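Local atomic coordinates of putative uncharacterized protein (Coprinopsis cinerea, PDB entry 3W9A), a protein that probably hydrolyses beta-glucan chains, acting as the beta-jelly-roll catalytic domain of a family 131 glycoside hydrolase. Residues Gln31-Gly36 against Ala70-Gln75; Ser74-Thr79 against Gly202-Val207; Thr111-Val116 against Tyr128-Asn133. One frame throughout, in Å; residues are numbered along the deposited sequence.

All three contacts reach one of the two antiparallel sheets of the jelly roll. Strand 77-83 joins interaction 1 to interaction 2, pairing with strand 30-34 along one edge and 203-205 along the other; strand 203-205 in turn pairs with 114-119, the strand of interaction 3. Interactions 1 and 2 have centres about 8 Å apart and share Ser74 and Gln75. Interaction 3 lies about 13 Å from interaction 2 and about 20 Å from interaction 1, centre to centre. Interaction 1 comes first along the chain and runs into interaction 2, whose long loop encloses interaction 3. Residues distant in sequence are thus brought side by side in the catalytic domain.

Interaction 1 (Gln31-Gly36 against Ala70-Gln75); sequences QWYIKG and ATWNSQ
Thr71 O accepts the CA-H of Gly36 in a nearly straight contact, with Gly36 CA and Thr71 O 3.6 Å apart. Glycine suits this spot because a CB here would run into Ala70 CA. The rest of the contact is built on Trp72, whose first torsion (chi1 179°, CG anti to the backbone N) lays the indole over the backbone of Tyr33 and Ile34. Ile34 packs on one face of the indole: its CA stands over the five-membered ring, 4.0 Å from the centroid, while Ile34 CG2 reaches Trp72 CE3 at 3.9 Å. Tyr33 presents its CD1-CE1 edge to the six-membered ring in an offset edge-to-face pair, with planes at 68° and Tyr33 CD1 3.6 Å from Trp72 CZ2. Although Tyr33 O comes within 3.1 Å of Trp72 NE1, it lies over the indole face, and the N-H is poorly aimed for a bond. Tyr33 also meets the ring of Trp23, and its OH hydrogen-bonds a glycerol, probably from the crystallisation liquor. With an alanine at Tyr33 the outer ring of Trp72 would probably lose its aromatic neighbour and be freer to swing, and Trp23 would lose a partner too. Ring edges, faces and C-H groups carry this contact, so shape and dispersion join these two segments, while polar bonds from the loop go to Arg78.

Interaction 2 (Ser74-Thr79 against Gly202-Val207); sequences SQMMRT and GVLRIV
Met77, present as selenomethionine, lies alongside Arg205, its CE over the centre of the guanidinium and 3.5 Å from Arg205 CZ. This long, polarisable selenoether (a thioether in methionine) can lie flat on that planar cation. On the other face of the sheet, Leu204 CD1 covers the guanidinium of Arg78, 3.6 Å from Arg78 NE. Selenomethionine Met76 runs beside Ile206, with its SE 4.0 Å from Ile206 CG1. Beneath these side chains is regular antiparallel pairing within a jelly-roll sheet: Met77 and Arg205 exchange two backbone bonds, Met77 N to Arg205 O and Arg205 N to Met77 O, both 2.7 Å, and Thr79 and Val203 form the next hydrogen-bonded pair. At Gly202, the corner just before Val203, a side chain would collide with Thr79 O. Further out, a bend at chi3 (80°) turns the Arg205 guanidinium so that NE and NH2 grip Val207 O side-on, in the group's own plane, each 2.9 Å away. Its NH1 makes a salt bridge with Glu213. Arg78 is fixed by a salt bridge from NE to Glu80 and a bond from NH1 to Asn73. Where the loop enters the strand, Ser74 OG accepts from Met76 N at 3.1 Å, forming an ST turn.

Interaction 3 (Thr111-Val116 against Tyr128-Asn133); sequences TLEHQV and YGVGSN
His114 and Tyr128 project side by side from neighbouring strands, with Tyr128 CD2 3.8 Å from His114 ND1. Their planes are inclined at 55° with centroids 5.5 Å apart, an oblique meeting of the two rings. Tyr128 O helps to fix the imidazole, accepting two bonds from the same residue. His114 N reaches Tyr128 O at 2.8 Å, close to the line of the carbonyl. His114 ND1 reaches Tyr128 O at 3.0 Å from high above the carbonyl plane (67° out of it), while the oxygen lies almost in the plane of the imidazole. The first torsion of His114 (chi1 -55°) sets CG beside the backbone N, so that ring and amide can turn to one oxygen. NE2, its second nitrogen, is hydrogen-bonded to Glu213 OE2, the carboxylate oxygen that also pairs with Arg205; histidine, with two ring nitrogens to be held, suits this place. Tyr128 N completes the backbone pair with a longer bond to His114 O, 3.3 Å.

Just before the strand, Glu113 extends across Val130, whose CG2 presses on the acid's aliphatic part, 3.3 Å from Glu113 CB. The carboxylate beyond is anchored separately: Gln115 NE2 donates to Glu113 OE2 at 2.9 Å, from above the carboxylate plane, and Lys127 makes a salt bridge to the same oxygen. Gly129 has positive phi, and a side chain on it would strike Leu112 O. A water bonded to Gly129 O at 2.6 Å also reaches weakly to Thr111 O.

The His114-Tyr128 pair forms the open end of the beta hairpin made by strands 114-119 and 124-128. Both side chains touch Trp215 of strand 213-224 in the other sheet, so the pair lies in the interior between the two sheets of the beta-jelly-roll sandwich.

Interaction 1 (Gln31-Gly36 against Ala70-Gln75)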
ATOM      1  N   GLN A  31      -4.425 -12.256  -0.462  1.00  9.92           N
ATOM      2  CA  GLN A  31      -3.702 -13.359   0.170  1.00  9.68           C
ATOM      3  C   GLN A  31      -3.187 -12.877   1.518  1.00  9.71           C
ATOM      4  O   GLN A  31      -2.661 -11.777   1.634  1.00  9.53           O
ATOM      5  CB  GLN A  31      -2.540 -13.810  -0.665  1.00  9.59           C
ATOM      6  CG  GLN A  31      -2.867 -14.064  -2.116  1.00  9.68           C
ATOM      7  CD  GLN A  31      -1.710 -14.637  -2.889  1.00  9.71           C
ATOM      8  OE1 GLN A  31      -0.548 -14.357  -2.611  1.00  9.95           O
ATOM      9  NE2 GLN A  31      -2.026 -15.412  -3.894  1.00  9.91           N
ATOM     10  N   TRP A  32      -3.333 -13.715   2.528  1.00  9.47           N
ATOM     11  CA  TRP A  32      -2.989 -13.299   3.876  1.00  9.57           C
ATOM     12  C   TRP A  32      -2.165 -14.434   4.497  1.00  9.45           C
ATOM     13  O   TRP A  32      -2.715 -15.430   4.980  1.00  9.26           O
ATOM     14  CB  TRP A  32      -4.261 -13.008   4.637  1.00  9.34           C
ATOM     15  CG  TRP A  32      -4.115 -12.705   6.106  1.00  9.26           C
ATOM     16  CD1 TRP A  32      -4.861 -13.217   7.111  1.00  9.23           C
ATOM     17  CD2 TRP A  32      -3.168 -11.826   6.706  1.00  9.09           C
ATOM     18  NE1 TRP A  32      -4.446 -12.711   8.314  1.00  9.51           N
ATOM     19  CE2 TRP A  32      -3.410 -11.841   8.088  1.00  9.09           C
ATOM     20  CE3 TRP A  32      -2.157 -10.990   6.199  1.00  8.89           C
ATOM     21  CZ2 TRP A  32      -2.669 -11.082   8.983  1.00  9.12           C
ATOM     22  CZ3 TRP A  32      -1.424 -10.212   7.101  1.00  8.84           C
ATOM     23  CH2 TRP A  32      -1.684 -10.260   8.466  1.00  8.85           C
ATOM     24  N   TYR A  33      -0.850 -14.300   4.371  1.00  9.37           N
ATOM     25  CA  TYR A  33       0.111 -15.268   4.937  1.00  9.22           C
ATOM     26  C   TYR A  33       1.398 -14.622   5.470  1.00  9.43           C
ATOM     27  O   TYR A  33       2.095 -15.249   6.235  1.00  9.28           O
ATOM     28  CB  TYR A  33       0.466 -16.362   3.922  1.00  9.03           C
ATOM     29  CG  TYR A  33       1.199 -15.878   2.690  1.00  8.74           C
ATOM     30  CD1 TYR A  33       2.583 -15.911   2.618  1.00  8.48           C
ATOM     31  CD2 TYR A  33       0.501 -15.378   1.602  1.00  8.54           C
ATOM     32  CE1 TYR A  33       3.258 -15.462   1.481  1.00  8.69           C
ATOM     33  CE2 TYR A  33       1.161 -14.931   0.465  1.00  8.47           C
ATOM     34  CZ  TYR A  33       2.537 -14.963   0.404  1.00  8.55           C
ATOM     35  OH  TYR A  33       3.173 -14.506  -0.742  1.00  8.59           O
ATOM     36  N   ILE A  34       1.733 -13.399   5.036  1.00  9.47           N
ATOM     37  CA  ILE A  34       2.925 -12.719   5.520  1.00  9.82           C
ATOM     38  C   ILE A  34       2.542 -12.026   6.834  1.00 10.46           C
ATOM     39  O   ILE A  34       2.150 -10.875   6.852  1.00 10.37           O
ATOM     40  CB  ILE A  34       3.488 -11.717   4.473  1.00  9.74           C
ATOM     41  CG1 ILE A  34       3.847 -12.442   3.175  1.00  9.59           C
ATOM     42  CG2 ILE A  34       4.738 -11.022   4.987  1.00  9.86           C
ATOM     43  CD1 ILE A  34       4.327 -11.533   2.055  1.00  9.70           C
ATOM     44  N   LYS A  35       2.638 -12.757   7.935  1.00 11.03           N
ATOM     45  CA  LYS A  35       2.144 -12.280   9.208  1.00 11.88           C
ATOM     46  C   LYS A  35       2.793 -13.014  10.366  1.00 12.33           C
ATOM     47  O   LYS A  35       3.399 -14.075  10.170  1.00 11.48           O
ATOM     48  CB  LYS A  35       0.651 -12.555   9.277  1.00 12.62           C
ATOM     49  CG  LYS A  35       0.324 -14.031   9.245  1.00 13.42           C
ATOM     50  CD  LYS A  35      -1.124 -14.294   8.900  1.00 15.03           C
ATOM     51  CE  LYS A  35      -1.449 -15.774   9.014  1.00 16.56           C
ATOM     52  NZ  LYS A  35      -2.734 -16.099   8.333  1.00 17.75           N
ATOM     53  N   GLY A  36       2.572 -12.495  11.575  1.00 12.96           N
ATOM     54  CA  GLY A  36       3.030 -13.143  12.793  1.00 13.67           C
ATOM     55  C   GLY A  36       2.082 -14.254  13.205  1.00 15.09           C
ATOM     56  O   GLY A  36       1.047 -14.496  12.546  1.00 14.99           O
ATOM     57  N   ALA A  70       5.059  -9.573  14.987  1.00 10.95           N
ATOM     58  CA  ALA A  70       4.702  -9.610  13.561  1.00 10.84           C
ATOM     59  C   ALA A  70       5.859 -10.145  12.728  1.00 10.87           C
ATOM     60  O   ALA A  70       6.443  -9.440  11.914  1.00 11.36           O
ATOM     61  CB  ALA A  70       4.306  -8.218  13.082  1.00 10.96           C
ATOM     62  N   THR A  71       6.198 -11.399  12.946  1.00 10.94           N
ATOM     63  CA  THR A  71       7.433 -11.948  12.449  1.00 11.13           C
ATOM     64  C   THR A  71       7.057 -13.152  11.602  1.00 11.79           C
ATOM     65  O   THR A  71       6.394 -14.063  12.091  1.00 11.53           O
ATOM     66  CB  THR A  71       8.345 -12.334  13.631  1.00 11.29           C
ATOM     67  OG1 THR A  71       7.618 -13.094  14.591  1.00 11.00           O
ATOM     68  CG2 THR A  71       8.833 -11.098  14.334  1.00 11.32           C
ATOM     69  N   TRP A  72       7.440 -13.143  10.327  1.00 11.92           N
ATOM     70  CA  TRP A  72       7.030 -14.214   9.421  1.00 12.10           C
ATOM     71  C   TRP A  72       8.215 -15.094   9.021  1.00 12.66           C
ATOM     72  O   TRP A  72       8.329 -16.256   9.467  1.00 12.98           O
ATOM     73  CB  TRP A  72       6.334 -13.631   8.189  1.00 11.93           C
ATOM     74  CG  TRP A  72       5.910 -14.669   7.230  1.00 11.30           C
ATOM     75  CD1 TRP A  72       5.061 -15.688   7.479  1.00 11.13           C
ATOM     76  CD2 TRP A  72       6.326 -14.810   5.870  1.00 11.09           C
ATOM     77  NE1 TRP A  72       4.913 -16.461   6.365  1.00 11.20           N
ATOM     78  CE2 TRP A  72       5.678 -15.944   5.357  1.00 11.01           C
ATOM     79  CE3 TRP A  72       7.178 -14.081   5.030  1.00 11.09           C
ATOM     80  CZ2 TRP A  72       5.841 -16.374   4.039  1.00 11.19           C
ATOM     81  CZ3 TRP A  72       7.351 -14.508   3.715  1.00 11.00           C
ATOM     82  CH2 TRP A  72       6.692 -15.650   3.233  1.00 11.25           C
ATOM     83  N   ASN A  73       9.093 -14.537   8.196  1.00 12.72           N
ATOM     84  CA  ASN A  73      10.270 -15.247   7.703  1.00 13.14           C
ATOM     85  C   ASN A  73      11.563 -14.764   8.352  1.00 13.11           C
ATOM     86  O   ASN A  73      12.646 -15.153   7.929  1.00 12.87           O
ATOM     87  CB  ASN A  73      10.402 -15.013   6.213  1.00 13.50           C
ATOM     88  CG  ASN A  73      10.688 -13.560   5.901  1.00 13.78           C
ATOM     89  OD1 ASN A  73      10.115 -12.660   6.522  1.00 13.82           O
ATOM     90  ND2 ASN A  73      11.581 -13.322   4.965  1.00 14.27           N
ATOM     91  N   SER A  74      11.440 -13.915   9.367  1.00 13.51           N
ATOM     92  CA  SER A  74      12.579 -13.301  10.028  1.00 13.91           C
ATOM     93  C   SER A  74      12.091 -12.584  11.293  1.00 15.06           C
ATOM     94  O   SER A  74      10.901 -12.597  11.606  1.00 15.30           O
ATOM     95  CB  SER A  74      13.237 -12.285   9.090  1.00 13.58           C
ATOM     96  OG  SER A  74      12.335 -11.219   8.815  1.00 13.57           O
ATOM     97  N   GLN A  75      13.010 -11.951  12.005  1.00 16.31           N
ATOM     98  CA  GLN A  75      12.644 -11.046  13.089  1.00 17.63           C
ATOM     99  C   GLN A  75      12.127  -9.670  12.629  1.00 16.46           C
ATOM    100  O   GLN A  75      11.673  -8.873  13.456  1.00 14.73           O
ATOM    101  CB  GLN A  75      13.834 -10.833  14.028  1.00 19.83           C
ATOM    102  CG  GLN A  75      13.684 -11.594  15.320  1.00 22.41           C
ATOM    103  CD  GLN A  75      14.619 -11.070  16.371  1.00 25.19           C
ATOM    104  OE1 GLN A  75      15.838 -11.076  16.183  1.00 26.60           O
ATOM    105  NE2 GLN A  75      14.059 -10.591  17.486  1.00 28.32           N
TER

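Interaction 2 (Ser74-Thr79 against Gly202-Val207)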
ATOM      1  N   SER A  74      11.440 -13.915   9.367  1.00 13.51           N
ATOM      2  CA  SER A  74      12.579 -13.301  10.028  1.00 13.91           C
ATOM      3  C   SER A  74      12.091 -12.584  11.293  1.00 15.06           C
ATOM      4  O   SER A  74      10.901 -12.597  11.606  1.00 15.30           O
ATOM      5  CB  SER A  74      13.237 -12.285   9.090  1.00 13.58           C
ATOM      6  OG  SER A  74      12.335 -11.219   8.815  1.00 13.57           O
ATOM      7  N   GLN A  75      13.010 -11.951  12.005  1.00 16.31           N
ATOM      8  CA  GLN A  75      12.644 -11.046  13.089  1.00 17.63           C
ATOM      9  C   GLN A  75      12.127  -9.670  12.629  1.00 16.46           C
ATOM     10  O   GLN A  75      11.673  -8.873  13.456  1.00 14.73           O
ATOM     11  CB  GLN A  75      13.834 -10.833  14.028  1.00 19.83           C
ATOM     12  CG  GLN A  75      13.684 -11.594  15.320  1.00 22.41           C
ATOM     13  CD  GLN A  75      14.619 -11.070  16.371  1.00 25.19           C
ATOM     14  OE1 GLN A  75      15.838 -11.076  16.183  1.00 26.60           O
ATOM     15  NE2 GLN A  75      14.059 -10.591  17.486  1.00 28.32           N
HETATM   16  N   MSE A  76      12.191  -9.380  11.332  1.00 16.46           N
HETATM   17  CA  MSE A  76      11.675  -8.100  10.832  1.00 17.59           C
HETATM   18  C   MSE A  76      10.175  -8.029  11.048  1.00 16.27           C
HETATM   19  O   MSE A  76       9.491  -9.048  11.044  1.00 14.87           O
HETATM   20  CB  MSE A  76      11.995  -7.915   9.352  1.00 19.98           C
HETATM   21  CG  MSE A  76      13.507  -7.904   9.118  1.00 23.24           C
HETATM   22 SE   MSE A  76      13.893  -7.499   7.227  1.00 30.22          SE
HETATM   23  CE  MSE A  76      15.765  -8.144   7.240  1.00 28.19           C
HETATM   24  N   MSE A  77       9.668  -6.812  11.223  1.00 15.56           N
HETATM   25  CA  MSE A  77       8.254  -6.581  11.524  1.00 16.47           C
HETATM   26  C   MSE A  77       7.549  -6.497  10.218  1.00 13.88           C
HETATM   27  O   MSE A  77       7.873  -5.653   9.408  1.00 12.90           O
HETATM   28  CB  MSE A  77       8.035  -5.311  12.351  1.00 18.86           C
HETATM   29  CG  MSE A  77       8.983  -5.342  13.538  1.00 23.20           C
HETATM   30 SE   MSE A  77       8.476  -4.250  15.110  1.00 33.23          SE
HETATM   31  CE  MSE A  77       7.247  -2.937  14.334  1.00 30.10           C
ATOM     32  N   ARG A  78       6.587  -7.384   9.999  1.00 12.44           N
ATOM     33  CA  ARG A  78       5.916  -7.480   8.696  1.00 11.36           C
ATOM     34  C   ARG A  78       4.437  -7.777   8.849  1.00 10.96           C
ATOM     35  O   ARG A  78       4.068  -8.723   9.556  1.00 11.02           O
ATOM     36  CB  ARG A  78       6.555  -8.578   7.844  1.00 11.03           C
ATOM     37  CG  ARG A  78       7.993  -8.321   7.446  1.00 10.63           C
ATOM     38  CD  ARG A  78       8.503  -9.395   6.491  1.00 10.23           C
ATOM     39  NE  ARG A  78       7.954  -9.274   5.146  1.00  9.79           N
ATOM     40  CZ  ARG A  78       8.385  -9.978   4.093  1.00  9.64           C
ATOM     41  NH1 ARG A  78       9.347 -10.870   4.231  1.00 10.11           N
ATOM     42  NH2 ARG A  78       7.846  -9.809   2.900  1.00  9.44           N
ATOM     43  N   THR A  79       3.606  -6.970   8.190  1.00 10.25           N
ATOM     44  CA  THR A  79       2.169  -7.233   8.082  1.00 10.38           C
ATOM     45  C   THR A  79       1.794  -6.832   6.687  1.00 10.37           C
ATOM     46  O   THR A  79       1.736  -5.645   6.396  1.00 10.12           O
ATOM     47  CB  THR A  79       1.354  -6.399   9.065  1.00 10.37           C
ATOM     48  OG1 THR A  79       1.647  -6.816  10.405  1.00 10.60           O
ATOM     49  CG2 THR A  79      -0.140  -6.562   8.797  1.00 10.49           C
ATOM     50  N   GLY A 202       1.005  -3.393   2.481  1.00 10.97           N
ATOM     51  CA  GLY A 202       1.348  -3.402   3.895  1.00 10.87           C
ATOM     52  C   GLY A 202       2.718  -2.835   4.197  1.00 11.00           C
ATOM     53  O   GLY A 202       3.239  -2.006   3.443  1.00 11.02           O
ATOM     54  N   VAL A 203       3.296  -3.294   5.308  1.00 10.99           N
ATOM     55  CA  VAL A 203       4.462  -2.640   5.906  1.00 11.30           C
ATOM     56  C   VAL A 203       5.471  -3.634   6.400  1.00 10.95           C
ATOM     57  O   VAL A 203       5.113  -4.601   7.078  1.00 11.03           O
ATOM     58  CB  VAL A 203       4.068  -1.807   7.141  1.00 11.56           C
ATOM     59  CG1 VAL A 203       5.264  -1.013   7.645  1.00 11.93           C
ATOM     60  CG2 VAL A 203       2.925  -0.883   6.799  1.00 11.79           C
ATOM     61  N   LEU A 204       6.728  -3.373   6.057  1.00 11.17           N
ATOM     62  CA  LEU A 204       7.864  -4.061   6.616  1.00 11.27           C
ATOM     63  C   LEU A 204       8.688  -3.036   7.343  1.00 11.61           C
ATOM     64  O   LEU A 204       8.950  -1.947   6.800  1.00 11.57           O
ATOM     65  CB  LEU A 204       8.700  -4.724   5.510  1.00 11.59           C
ATOM     66  CG  LEU A 204      10.015  -5.437   5.880  1.00 11.59           C
ATOM     67  CD1 LEU A 204      10.287  -6.492   4.823  1.00 11.76           C
ATOM     68  CD2 LEU A 204      11.207  -4.484   5.964  1.00 11.78           C
ATOM     69  N   ARG A 205       9.079  -3.364   8.573  1.00 11.60           N
ATOM     70  CA  ARG A 205      10.143  -2.623   9.273  1.00 12.06           C
ATOM     71  C   ARG A 205      11.283  -3.574   9.660  1.00 12.11           C
ATOM     72  O   ARG A 205      11.037  -4.649  10.224  1.00 11.61           O
ATOM     73  CB  ARG A 205       9.607  -1.928  10.527  1.00 11.87           C
ATOM     74  CG  ARG A 205      10.460  -0.750  10.940  1.00 11.97           C
ATOM     75  CD  ARG A 205       9.927  -0.094  12.200  1.00 11.94           C
ATOM     76  NE  ARG A 205      10.325  -0.829  13.386  1.00 11.91           N
ATOM     77  CZ  ARG A 205       9.878  -0.592  14.612  1.00 12.04           C
ATOM     78  NH1 ARG A 205       8.980   0.368  14.855  1.00 11.93           N
ATOM     79  NH2 ARG A 205      10.346  -1.315  15.609  1.00 12.40           N
ATOM     80  N   ILE A 206      12.521  -3.168   9.388  1.00 12.36           N
ATOM     81  CA  ILE A 206      13.670  -4.050   9.610  1.00 12.90           C
ATOM     82  C   ILE A 206      13.916  -4.272  11.102  1.00 12.84           C
ATOM     83  O   ILE A 206      13.994  -5.415  11.535  1.00 12.34           O
ATOM     84  CB  ILE A 206      14.953  -3.558   8.903  1.00 13.54           C
ATOM     85  CG1 ILE A 206      14.784  -3.589   7.379  1.00 13.75           C
ATOM     86  CG2 ILE A 206      16.163  -4.431   9.256  1.00 13.94           C
ATOM     87  CD1 ILE A 206      15.847  -2.815   6.635  1.00 14.02           C
ATOM     88  N   VAL A 207      14.033  -3.200  11.876  1.00 13.05           N
ATOM     89  CA  VAL A 207      14.341  -3.314  13.314  1.00 13.07           C
ATOM     90  C   VAL A 207      13.099  -3.685  14.118  1.00 13.45           C
ATOM     91  O   VAL A 207      12.077  -3.017  14.021  1.00 13.69           O
ATOM     92  CB  VAL A 207      14.941  -2.011  13.869  1.00 13.37           C
ATOM     93  CG1 VAL A 207      15.113  -2.082  15.388  1.00 13.84           C
ATOM     94  CG2 VAL A 207      16.279  -1.751  13.206  1.00 13.62           C
TER

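Interaction 3 (Thr111-Val116 against Tyr128-Asn133)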
ATOM      1  N   THR A 111      13.107   7.080  13.024  1.00 16.99           N
ATOM      2  CA  THR A 111      14.523   6.717  13.148  1.00 16.21           C
ATOM      3  C   THR A 111      14.847   5.338  12.528  1.00 15.78           C
ATOM      4  O   THR A 111      16.000   4.945  12.500  1.00 14.82           O
ATOM      5  CB  THR A 111      14.966   6.714  14.633  1.00 16.26           C
ATOM      6  OG1 THR A 111      14.348   5.629  15.347  1.00 14.96           O
ATOM      7  CG2 THR A 111      14.599   8.046  15.304  1.00 16.50           C
ATOM      8  N   LEU A 112      13.832   4.618  12.044  1.00 14.59           N
ATOM      9  CA  LEU A 112      13.989   3.242  11.573  1.00 14.11           C
ATOM     10  C   LEU A 112      13.486   3.074  10.150  1.00 13.90           C
ATOM     11  O   LEU A 112      12.510   3.714   9.754  1.00 13.63           O
ATOM     12  CB  LEU A 112      13.193   2.296  12.470  1.00 14.24           C
ATOM     13  CG  LEU A 112      13.680   2.153  13.909  1.00 13.96           C
ATOM     14  CD1 LEU A 112      12.762   1.210  14.654  1.00 13.98           C
ATOM     15  CD2 LEU A 112      15.105   1.647  13.956  1.00 13.87           C
ATOM     16  N   GLU A 113      14.144   2.197   9.387  1.00 13.93           N
ATOM     17  CA  GLU A 113      13.784   2.002   7.982  1.00 13.89           C
ATOM     18  C   GLU A 113      12.504   1.182   7.845  1.00 13.60           C
ATOM     19  O   GLU A 113      12.368   0.149   8.505  1.00 13.58           O
ATOM     20  CB  GLU A 113      14.906   1.298   7.215  1.00 14.16           C
ATOM     21  CG  GLU A 113      14.550   1.086   5.744  1.00 14.34           C
ATOM     22  CD  GLU A 113      15.682   0.512   4.926  1.00 14.66           C
ATOM     23  OE1 GLU A 113      16.840   0.526   5.388  1.00 14.81           O
ATOM     24  OE2 GLU A 113      15.398   0.026   3.818  1.00 14.61           O
ATOM     25  N   HIS A 114      11.597   1.653   6.973  1.00 13.44           N
ATOM     26  CA  HIS A 114      10.348   0.975   6.604  1.00 13.12           C
ATOM     27  C   HIS A 114      10.266   0.869   5.110  1.00 13.01           C
ATOM     28  O   HIS A 114      10.675   1.789   4.408  1.00 12.98           O
ATOM     29  CB  HIS A 114       9.111   1.778   7.004  1.00 13.19           C
ATOM     30  CG  HIS A 114       9.071   2.143   8.439  1.00 13.29           C
ATOM     31  ND1 HIS A 114       9.901   3.096   8.973  1.00 13.55           N
ATOM     32  CD2 HIS A 114       8.294   1.697   9.451  1.00 13.51           C
ATOM     33  CE1 HIS A 114       9.644   3.219  10.263  1.00 13.92           C
ATOM     34  NE2 HIS A 114       8.676   2.380  10.578  1.00 13.97           N
ATOM     35  N   GLN A 115       9.703  -0.230   4.633  1.00 12.57           N
ATOM     36  CA  GLN A 115       9.366  -0.388   3.224  1.00 12.69           C
ATOM     37  C   GLN A 115       7.876  -0.667   3.159  1.00 13.09           C
ATOM     38  O   GLN A 115       7.360  -1.548   3.866  1.00 12.62           O
ATOM     39  CB  GLN A 115      10.153  -1.538   2.607  1.00 12.94           C
ATOM     40  CG  GLN A 115      11.644  -1.269   2.471  1.00 13.16           C
ATOM     41  CD  GLN A 115      12.498  -2.497   2.684  1.00 13.63           C
ATOM     42  OE1 GLN A 115      12.087  -3.612   2.377  1.00 13.89           O
ATOM     43  NE2 GLN A 115      13.698  -2.305   3.233  1.00 14.08           N
ATOM     44  N   VAL A 116       7.178   0.104   2.343  1.00 13.36           N
ATOM     45  CA  VAL A 116       5.733   0.076   2.336  1.00 14.15           C
ATOM     46  C   VAL A 116       5.225   0.076   0.916  1.00 14.30           C
ATOM     47  O   VAL A 116       5.776   0.766   0.066  1.00 14.12           O
ATOM     48  CB  VAL A 116       5.176   1.291   3.067  1.00 14.85           C
ATOM     49  CG1 VAL A 116       3.693   1.128   3.288  1.00 15.43           C
ATOM     50  CG2 VAL A 116       5.900   1.491   4.412  1.00 15.14           C
ATOM     51  N   TYR A 128      10.087   5.003   4.625  1.00 14.22           N
ATOM     52  CA  TYR A 128      10.044   5.978   5.692  1.00 15.20           C
ATOM     53  C   TYR A 128      11.178   5.675   6.676  1.00 16.20           C
ATOM     54  O   TYR A 128      11.548   4.501   6.881  1.00 16.01           O
ATOM     55  CB  TYR A 128       8.693   5.889   6.395  1.00 15.39           C
ATOM     56  CG  TYR A 128       8.438   6.911   7.482  1.00 15.02           C
ATOM     57  CD1 TYR A 128       8.239   8.252   7.172  1.00 14.93           C
ATOM     58  CD2 TYR A 128       8.358   6.533   8.816  1.00 14.76           C
ATOM     59  CE1 TYR A 128       8.007   9.192   8.157  1.00 15.08           C
ATOM     60  CE2 TYR A 128       8.100   7.461   9.816  1.00 14.88           C
ATOM     61  CZ  TYR A 128       7.922   8.791   9.480  1.00 15.53           C
ATOM     62  OH  TYR A 128       7.648   9.726  10.454  1.00 16.04           O
ATOM     63  N   GLY A 129      11.719   6.734   7.271  1.00 17.37           N
ATOM     64  CA  GLY A 129      12.719   6.650   8.338  1.00 18.56           C
ATOM     65  C   GLY A 129      14.145   6.500   7.856  1.00 20.33           C
ATOM     66  O   GLY A 129      14.985   5.999   8.591  1.00 21.43           O
ATOM     67  N   VAL A 130      14.427   6.976   6.642  1.00 22.03           N
ATOM     68  CA  VAL A 130      15.706   6.725   5.957  1.00 23.92           C
ATOM     69  C   VAL A 130      16.109   7.957   5.138  1.00 24.85           C
ATOM     70  O   VAL A 130      15.273   8.800   4.820  1.00 23.44           O
ATOM     71  CB  VAL A 130      15.609   5.445   5.059  1.00 24.82           C
ATOM     72  CG1 VAL A 130      16.652   5.395   3.940  1.00 26.32           C
ATOM     73  CG2 VAL A 130      15.736   4.190   5.904  1.00 24.68           C
ATOM     74  N   GLY A 131      17.398   8.055   4.829  1.00 26.52           N
ATOM     75  CA  GLY A 131      17.913   9.104   3.962  1.00 28.53           C
ATOM     76  C   GLY A 131      18.089  10.449   4.651  1.00 30.47           C
ATOM     77  O   GLY A 131      18.112  10.552   5.887  1.00 29.70           O
ATOM     78  N   SER A 132      18.224  11.474   3.822  1.00 33.75           N
ATOM     79  CA  SER A 132      18.371  12.862   4.261  1.00 36.46           C
ATOM     80  C   SER A 132      17.232  13.333   5.180  1.00 33.98           C
ATOM     81  O   SER A 132      17.469  13.968   6.218  1.00 33.99           O
ATOM     82  CB  SER A 132      18.440  13.754   3.011  1.00 38.93           C
ATOM     83  OG  SER A 132      18.111  15.094   3.311  1.00 43.83           O
ATOM     84  N   ASN A 133      16.002  13.008   4.781  1.00 30.98           N
ATOM     85  CA  ASN A 133      14.783  13.443   5.464  1.00 28.69           C
ATOM     86  C   ASN A 133      14.029  12.220   5.997  1.00 25.95           C
ATOM     87  O   ASN A 133      13.091  11.733   5.374  1.00 24.27           O
ATOM     88  CB  ASN A 133      13.892  14.211   4.486  1.00 28.92           C
ATOM     89  CG  ASN A 133      14.614  15.359   3.819  1.00 30.49           C
ATOM     90  OD1 ASN A 133      14.932  15.303   2.622  1.00 32.00           O
ATOM     91  ND2 ASN A 133      14.898  16.399   4.589  1.00 29.42           N
TER
HETATM   92  O   HOH W   1      17.033   4.449   9.211  1.00 27.68           O